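Local structure of surface presentation of antigens protein SpaS (Salmonella typhimurium, 3C01) at residues 55-58 / 63-66. The protein takes part in the type III secretory pathway that Salmonella needs to enter mammalian cells, the present chain being its C-terminal part. Numbering follows the deposited sequence.
Sequences KTHR and VSLE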
ATOM      1  N   LYS B  55      -7.089  -3.263 -10.869  1.00 19.96           N
ATOM      2  CA  LYS B  55      -7.973  -3.987 -11.765  1.00 19.91           C
ATOM      3  C   LYS B  55      -8.440  -5.279 -11.134  1.00 19.07           C
ATOM      4  O   LYS B  55      -9.593  -5.592 -11.181  1.00 18.30           O
ATOM      5  CB  LYS B  55      -7.258  -4.256 -13.088  1.00 20.19           C
ATOM      6  CG  LYS B  55      -8.177  -4.618 -14.225  1.00 21.99           C
ATOM      7  CD  LYS B  55      -7.637  -5.780 -15.103  1.00 22.94           C
ATOM      8  CE  LYS B  55      -6.158  -5.613 -15.511  1.00 26.27           C
ATOM      9  NZ  LYS B  55      -5.848  -6.465 -16.742  1.00 27.28           N
ATOM     10  N   THR B  56      -7.543  -5.992 -10.476  1.00 19.43           N
ATOM     11  CA  THR B  56      -7.835  -7.348  -9.968  1.00 19.32           C
ATOM     12  C   THR B  56      -8.478  -7.365  -8.572  1.00 19.35           C
ATOM     13  O   THR B  56      -9.344  -8.173  -8.329  1.00 20.91           O
ATOM     14  CB  THR B  56      -6.540  -8.216  -9.952  1.00 19.56           C
ATOM     15  OG1 THR B  56      -5.488  -7.534  -9.220  1.00 19.93           O
ATOM     16  CG2 THR B  56      -6.059  -8.469 -11.383  1.00 18.96           C
ATOM     17  N   HIS B  57      -8.087  -6.459  -7.680  1.00 18.74           N
ATOM     18  CA  HIS B  57      -8.517  -6.487  -6.290  1.00 17.87           C
ATOM     19  C   HIS B  57      -9.493  -5.348  -5.918  1.00 17.38           C
ATOM     20  O   HIS B  57      -9.706  -4.434  -6.688  1.00 17.54           O
ATOM     21  CB  HIS B  57      -7.293  -6.377  -5.396  1.00 18.25           C
ATOM     22  CG  HIS B  57      -6.401  -7.565  -5.440  1.00 19.21           C
ATOM     23  ND1 HIS B  57      -5.679  -7.914  -6.559  1.00 20.50           N
ATOM     24  CD2 HIS B  57      -6.087  -8.477  -4.488  1.00 20.35           C
ATOM     25  CE1 HIS B  57      -4.995  -9.019  -6.308  1.00 20.36           C
ATOM     26  NE2 HIS B  57      -5.211  -9.371  -5.055  1.00 19.35           N
ATOM     27  N   ARG B  58     -10.055  -5.436  -4.716  1.00 16.56           N
ATOM     28  CA  ARG B  58     -10.909  -4.430  -4.102  1.00 16.58           C
ATOM     29  C   ARG B  58     -10.500  -4.252  -2.629  1.00 16.86           C
ATOM     30  O   ARG B  58      -9.804  -5.108  -2.026  1.00 16.22           O
ATOM     31  CB  ARG B  58     -12.393  -4.887  -4.115  1.00 16.88           C
ATOM     32  CG  ARG B  58     -13.036  -5.015  -5.518  1.00 16.87           C
ATOM     33  CD  ARG B  58     -12.763  -3.747  -6.321  1.00 18.11           C
ATOM     34  NE  ARG B  58     -13.415  -3.739  -7.613  1.00 17.76           N
ATOM     35  CZ  ARG B  58     -12.810  -3.928  -8.792  1.00 17.80           C
ATOM     36  NH1 ARG B  58     -13.543  -3.885  -9.885  1.00 18.05           N
ATOM     37  NH2 ARG B  58     -11.519  -4.181  -8.909  1.00 16.93           N
ATOM     38  N   VAL B  63      -4.468 -10.310  -0.962  1.00 20.63           N
ATOM     39  CA  VAL B  63      -3.744 -10.351  -2.206  1.00 21.75           C
ATOM     40  C   VAL B  63      -3.802 -11.776  -2.791  1.00 23.04           C
ATOM     41  O   VAL B  63      -3.412 -12.732  -2.143  1.00 23.93           O
ATOM     42  CB  VAL B  63      -2.279  -9.881  -1.968  1.00 22.38           C
ATOM     43  CG1 VAL B  63      -1.416  -9.993  -3.242  1.00 20.79           C
ATOM     44  CG2 VAL B  63      -2.287  -8.442  -1.433  1.00 21.94           C
ATOM     45  N   SER B  64      -4.297 -11.916  -4.017  1.00 24.10           N
ATOM     46  CA  SER B  64      -4.546 -13.215  -4.628  1.00 24.49           C
ATOM     47  C   SER B  64      -3.267 -13.788  -5.225  1.00 25.06           C
ATOM     48  O   SER B  64      -2.287 -13.076  -5.409  1.00 24.76           O
ATOM     49  CB  SER B  64      -5.558 -13.044  -5.739  1.00 24.44           C
ATOM     50  OG  SER B  64      -5.014 -12.140  -6.685  1.00 27.65           O
ATOM     51  N   LEU B  65      -3.311 -15.070  -5.558  1.00 25.78           N
ATOM     52  CA  LEU B  65      -2.129 -15.798  -5.994  1.00 26.45           C
ATOM     53  C   LEU B  65      -1.526 -15.217  -7.284  1.00 27.12           C
ATOM     54  O   LEU B  65      -0.340 -15.312  -7.527  1.00 27.75           O
ATOM     55  CB  LEU B  65      -2.453 -17.293  -6.167  1.00 26.58           C
ATOM     56  CG  LEU B  65      -2.686 -18.128  -4.886  1.00 27.16           C
ATOM     57  CD1 LEU B  65      -3.451 -17.318  -3.797  1.00 29.02           C
ATOM     58  CD2 LEU B  65      -3.427 -19.442  -5.226  1.00 25.97           C
ATOM     59  N   GLU B  66      -2.355 -14.614  -8.107  1.00 27.83           N
ATOM     60  CA  GLU B  66      -1.912 -13.899  -9.300  1.00 27.85           C
ATOM     61  C   GLU B  66      -0.808 -12.891  -8.973  1.00 27.58           C
ATOM     62  O   GLU B  66       0.226 -12.865  -9.619  1.00 27.68           O
ATOM     63  CB  GLU B  66      -3.131 -13.149  -9.814  1.00 28.59           C
ATOM     64  CG  GLU B  66      -3.123 -12.515 -11.197  1.00 29.19           C
ATOM     65  CD  GLU B  66      -4.558 -11.970 -11.531  1.00 30.82           C
ATOM     66  OE1 GLU B  66      -5.210 -11.390 -10.598  1.00 34.12           O
ATOM     67  OE2 GLU B  66      -5.036 -12.143 -12.691  1.00 31.27           O
TER
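The imidazole of His-57 reaches over to the backbone of Val-63 and Ser-64, its NE2 edge meeting the chain just before the region of helix 65-84. Ser-64 N donates to NE2 at 2.9 Å, with an N-H...N angle of 162° and the donor close to the ring plane. From the other ring nitrogen, ND1 donates to Thr-56 OG1 at 2.7 Å, again near the plane. Histidine suits this position because one flat group can accept at one nitrogen and donate at the other; the two in-plane bonds fix the rotation of the ring. The chi1 of -68° sets CG beside the backbone N and directs the ring toward segment 63-66.

Threonine supplies both a hydroxyl and a methyl. With chi1 at 54°, Thr-56 OG1 sits between the backbone N and the carbonyl carbon, where it accepts from His-57 and also bonds to Ser-52 O and Glu-67 OE1. Its methyl CG2 is in van der Waals contact with the carboxylate of Glu-66, whose long, extended chain reaches it from the opposite direction. Ser-64 is small enough for its N-H to approach the ring edge; its OG lies off the CE1-NE2 end, out of the ring plane, 3.2 Å from NE2. Val-63 CA lies 3.4 Å from NE2, while CB leaves the chain away from residues 55-58 and the apolar side chain packs on Ile-20, Ile-68 and Val-71.

The contact thus ties the end of helix 47-56 to segment 63-66 across a four-residue link, beside strand 19-25. Its chemistry is consistent with a probably neutral His-57 carrying its proton on ND1, although the nearby carboxylates of Glu-66 and Glu-67 might favour protonation, which would cost the bond from Ser-64.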